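Local coordinates for protein geranyltranstransferase (Roseobacter denitrificans, PDB 4LLS) that probably condenses isopentenyl diphosphate with allylic diphosphates to make farnesyl and geranylgeranyl diphosphate, using divalent metal ions, at residues R195-K200 and L230-Q235. Residues are numbered along the deposited sequence; the frame is centred on the assembly and turned at random.
Sequences RLQQGK and LGLAFQ. With IPE (3-methylbut-3-enyl trihydrogen diphosphate), chain C; GST (geranyl S-thiolodiphosphate), chain D.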
loop_
_atom_site.group_PDB
_atom_site.type_symbol
_atom_site.label_atom_id
_atom_site.label_comp_id
_atom_site.label_asym_id
_atom_site.label_seq_id
_atom_site.Cartn_x
_atom_site.Cartn_y
_atom_site.Cartn_z
ATOM N N ARG A 195 -13.226 -20.018 -1.849
ATOM C CA ARG A 195 -12.455 -19.187 -2.774
ATOM C C ARG A 195 -12.279 -17.766 -2.250
ATOM O O ARG A 195 -11.211 -17.185 -2.339
ATOM C CB ARG A 195 -13.125 -19.170 -4.141
ATOM C CG ARG A 195 -12.978 -17.847 -4.872
ATOM C CD ARG A 195 -11.721 -17.795 -5.718
ATOM N NE ARG A 195 -11.759 -16.646 -6.624
ATOM C CZ ARG A 195 -12.604 -16.528 -7.646
ATOM N NH1 ARG A 195 -13.453 -17.507 -7.926
ATOM N NH2 ARG A 195 -12.604 -15.429 -8.390
ATOM N N LEU A 196 -13.333 -17.241 -1.669
ATOM C CA LEU A 196 -13.288 -15.939 -1.036
ATOM C C LEU A 196 -12.248 -15.931 0.117
ATOM O O LEU A 196 -11.407 -14.992 0.208
ATOM C CB LEU A 196 -14.681 -15.647 -0.509
ATOM C CG LEU A 196 -15.005 -14.211 -0.180
ATOM C CD1 LEU A 196 -16.498 -14.010 -0.396
ATOM C CD2 LEU A 196 -14.594 -14.001 1.265
ATOM N N GLN A 197 -12.309 -16.937 0.987
ATOM C CA GLN A 197 -11.390 -17.062 2.156
ATOM C C GLN A 197 -9.929 -17.074 1.638
ATOM O O GLN A 197 -9.027 -16.458 2.226
ATOM C CB GLN A 197 -11.660 -18.361 2.925
ATOM C CG GLN A 197 -10.587 -18.788 3.948
ATOM C CD GLN A 197 -9.509 -19.700 3.362
ATOM O OE1 GLN A 197 -8.343 -19.591 3.745
ATOM N NE2 GLN A 197 -9.902 -20.613 2.445
ATOM N N GLN A 198 -9.677 -17.845 0.593
ATOM C CA GLN A 198 -8.325 -18.010 0.039
ATOM C C GLN A 198 -7.687 -16.660 -0.283
ATOM O O GLN A 198 -6.548 -16.430 0.057
ATOM C CB GLN A 198 -8.363 -18.909 -1.198
ATOM C CG GLN A 198 -8.532 -20.361 -0.825
ATOM C CD GLN A 198 -8.807 -21.274 -2.008
ATOM O OE1 GLN A 198 -8.903 -20.827 -3.152
ATOM N NE2 GLN A 198 -8.875 -22.579 -1.739
ATOM N N GLY A 199 -8.457 -15.754 -0.859
ATOM C CA GLY A 199 -8.005 -14.372 -1.110
ATOM C C GLY A 199 -7.987 -13.536 0.156
ATOM O O GLY A 199 -6.949 -12.955 0.523
ATOM N N LYS A 200 -9.096 -13.508 0.870
ATOM C CA LYS A 200 -9.332 -12.504 1.890
ATOM C C LYS A 200 -8.443 -12.702 3.104
ATOM O O LYS A 200 -7.935 -11.710 3.676
ATOM C CB LYS A 200 -10.806 -12.478 2.289
ATOM C CG LYS A 200 -11.143 -11.289 3.147
ATOM C CD LYS A 200 -12.621 -10.928 2.991
ATOM C CE LYS A 200 -13.235 -10.351 4.257
ATOM N NZ LYS A 200 -14.220 -11.226 4.962
ATOM N N LEU A 230 -3.741 -24.241 7.301
ATOM C CA LEU A 230 -3.746 -23.354 8.446
ATOM C C LEU A 230 -4.687 -22.173 8.259
ATOM O O LEU A 230 -5.399 -21.761 9.175
ATOM C CB LEU A 230 -2.313 -22.873 8.759
ATOM C CG LEU A 230 -2.158 -22.104 10.069
ATOM C CD1 LEU A 230 -2.135 -23.086 11.224
ATOM C CD2 LEU A 230 -0.878 -21.268 10.095
ATOM N N GLY A 231 -4.616 -21.555 7.101
ATOM C CA GLY A 231 -5.434 -20.372 6.859
ATOM C C GLY A 231 -6.913 -20.710 6.896
ATOM O O GLY A 231 -7.708 -19.899 7.340
ATOM N N LEU A 232 -7.289 -21.845 6.315
ATOM C CA LEU A 232 -8.709 -22.216 6.311
ATOM C C LEU A 232 -9.137 -22.522 7.738
ATOM O O LEU A 232 -10.196 -22.089 8.181
ATOM C CB LEU A 232 -8.942 -23.418 5.407
ATOM C CG LEU A 232 -10.389 -23.889 5.348
ATOM C CD1 LEU A 232 -11.350 -22.781 4.974
ATOM C CD2 LEU A 232 -10.456 -25.031 4.337
ATOM N N ALA A 233 -8.310 -23.247 8.483
ATOM C CA ALA A 233 -8.632 -23.508 9.892
ATOM C C ALA A 233 -8.801 -22.188 10.654
ATOM O O ALA A 233 -9.711 -22.030 11.471
ATOM C CB ALA A 233 -7.531 -24.348 10.546
ATOM N N PHE A 234 -7.876 -21.263 10.430
ATOM C CA PHE A 234 -7.921 -19.961 11.061
ATOM C C PHE A 234 -9.256 -19.239 10.752
ATOM O O PHE A 234 -9.859 -18.652 11.650
ATOM C CB PHE A 234 -6.713 -19.129 10.596
ATOM C CG PHE A 234 -6.772 -17.673 10.993
ATOM C CD1 PHE A 234 -6.289 -17.277 12.201
ATOM C CD2 PHE A 234 -7.461 -16.766 10.203
ATOM C CE1 PHE A 234 -6.420 -15.944 12.589
ATOM C CE2 PHE A 234 -7.567 -15.445 10.565
ATOM C CZ PHE A 234 -7.085 -15.065 11.790
ATOM N N GLN A 235 -9.678 -19.229 9.496
ATOM C CA GLN A 235 -10.895 -18.533 9.142
ATOM C C GLN A 235 -12.106 -19.215 9.770
ATOM O O GLN A 235 -13.027 -18.515 10.204
ATOM C CB GLN A 235 -11.038 -18.395 7.636
ATOM C CG GLN A 235 -12.215 -17.480 7.267
ATOM C CD GLN A 235 -12.056 -16.080 7.842
ATOM O OE1 GLN A 235 -10.971 -15.485 7.740
ATOM N NE2 GLN A 235 -13.058 -15.613 8.602
HETATM C C1 IPE C . -8.436 -10.630 12.131
HETATM O O1 IPE C . -7.161 -11.302 12.170
HETATM C C2 IPE C . -8.830 -10.427 10.672
HETATM C C3 IPE C . -8.941 -11.746 9.948
HETATM C C4 IPE C . -8.215 -12.011 8.864
HETATM C C5 IPE C . -9.999 -12.725 10.355
HETATM P PA IPE C . -6.543 -11.741 13.573
HETATM O O1A IPE C . -7.573 -12.562 14.362
HETATM O O2A IPE C . -5.271 -12.396 13.276
HETATM O O3A IPE C . -6.271 -10.373 14.327
HETATM P PB IPE C . -5.140 -9.772 15.322
HETATM O O1B IPE C . -5.866 -8.736 16.166
HETATM O O2B IPE C . -4.603 -10.906 16.147
HETATM O O3B IPE C . -4.097 -9.230 14.373
HETATM P PA GST D . -12.879 -9.330 11.616
HETATM O O1A GST D . -11.640 -9.361 12.508
HETATM O O2A GST D . -14.003 -10.258 12.058
HETATM O O3A GST D . -13.357 -7.912 11.323
HETATM O O1B GST D . -12.354 -9.888 10.221
HETATM P PB GST D . -13.320 -10.289 9.029
HETATM O O2B GST D . -14.001 -11.571 9.225
HETATM O O3B GST D . -14.281 -9.094 8.708
HETATM S S1 GST D . -12.013 -10.559 7.557
HETATM C C1 GST D . -11.308 -8.945 7.562
HETATM C C2 GST D . -10.777 -8.535 6.209
HETATM C C3 GST D . -9.489 -8.695 5.870
HETATM C C10 GST D . -8.523 -9.386 6.771
HETATM C C4 GST D . -8.994 -8.282 4.526
HETATM C C5 GST D . -9.551 -6.886 4.214
HETATM C C6 GST D . -9.080 -6.404 2.881
HETATM C C7 GST D . -8.963 -5.098 2.556
HETATM C C9 GST D . -9.290 -3.907 3.430
HETATM C C8 GST D . -8.427 -4.860 1.179
#
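The amide of Q235 is gripped at both ends: OE1 is hydrogen-bonded to OG1 of T201, which also bonds to the backbone O of Q197, so that the two oxygens share one hydroxyl, while NE2 bonds to a carboxylate oxygen of D239. This joins two helices, 190-215 and 221-244, of the all-helical trans-prenyl synthase fold, beside the active site. The local axes cross at 104° and pass 10.0 Å apart, a gap filled mainly by the side chain of Q197. Its CG lies 3.7 Å from CB of Q235, and the two glutamine chains run side by side, each pointing toward the other's helix. With CG anti to the backbone N (chi1 166°) and a bend at chi2, the Q197 amide turns onto the other helix, where OE1 sits 3.6 Å from the carbonyl carbon of G231. No hydrogen bond links the Q197 amide to residues 230-235; NE2 instead has a weak one to the carbonyl of T194, in its own helix. L232 lies athwart the Q197 chain, its CD1 3.6 Å from NE2. Replacing Q197 by an alanine would probably take away the contacts of the amide with CD1 of L232 and of CG with CB of Q235, opening a gap between the helices. Toward the bound ligands, CE2 of F234 lies 3.7 Å from C5 of the isopentenyl diphosphate, and OE1 of Q235 is 3.9 Å from the same carbon. From the other helix K200, salt-bridged to D178, brings NZ to 3.5 Å from the thiolo sulfur S1 of the geranyl analogue.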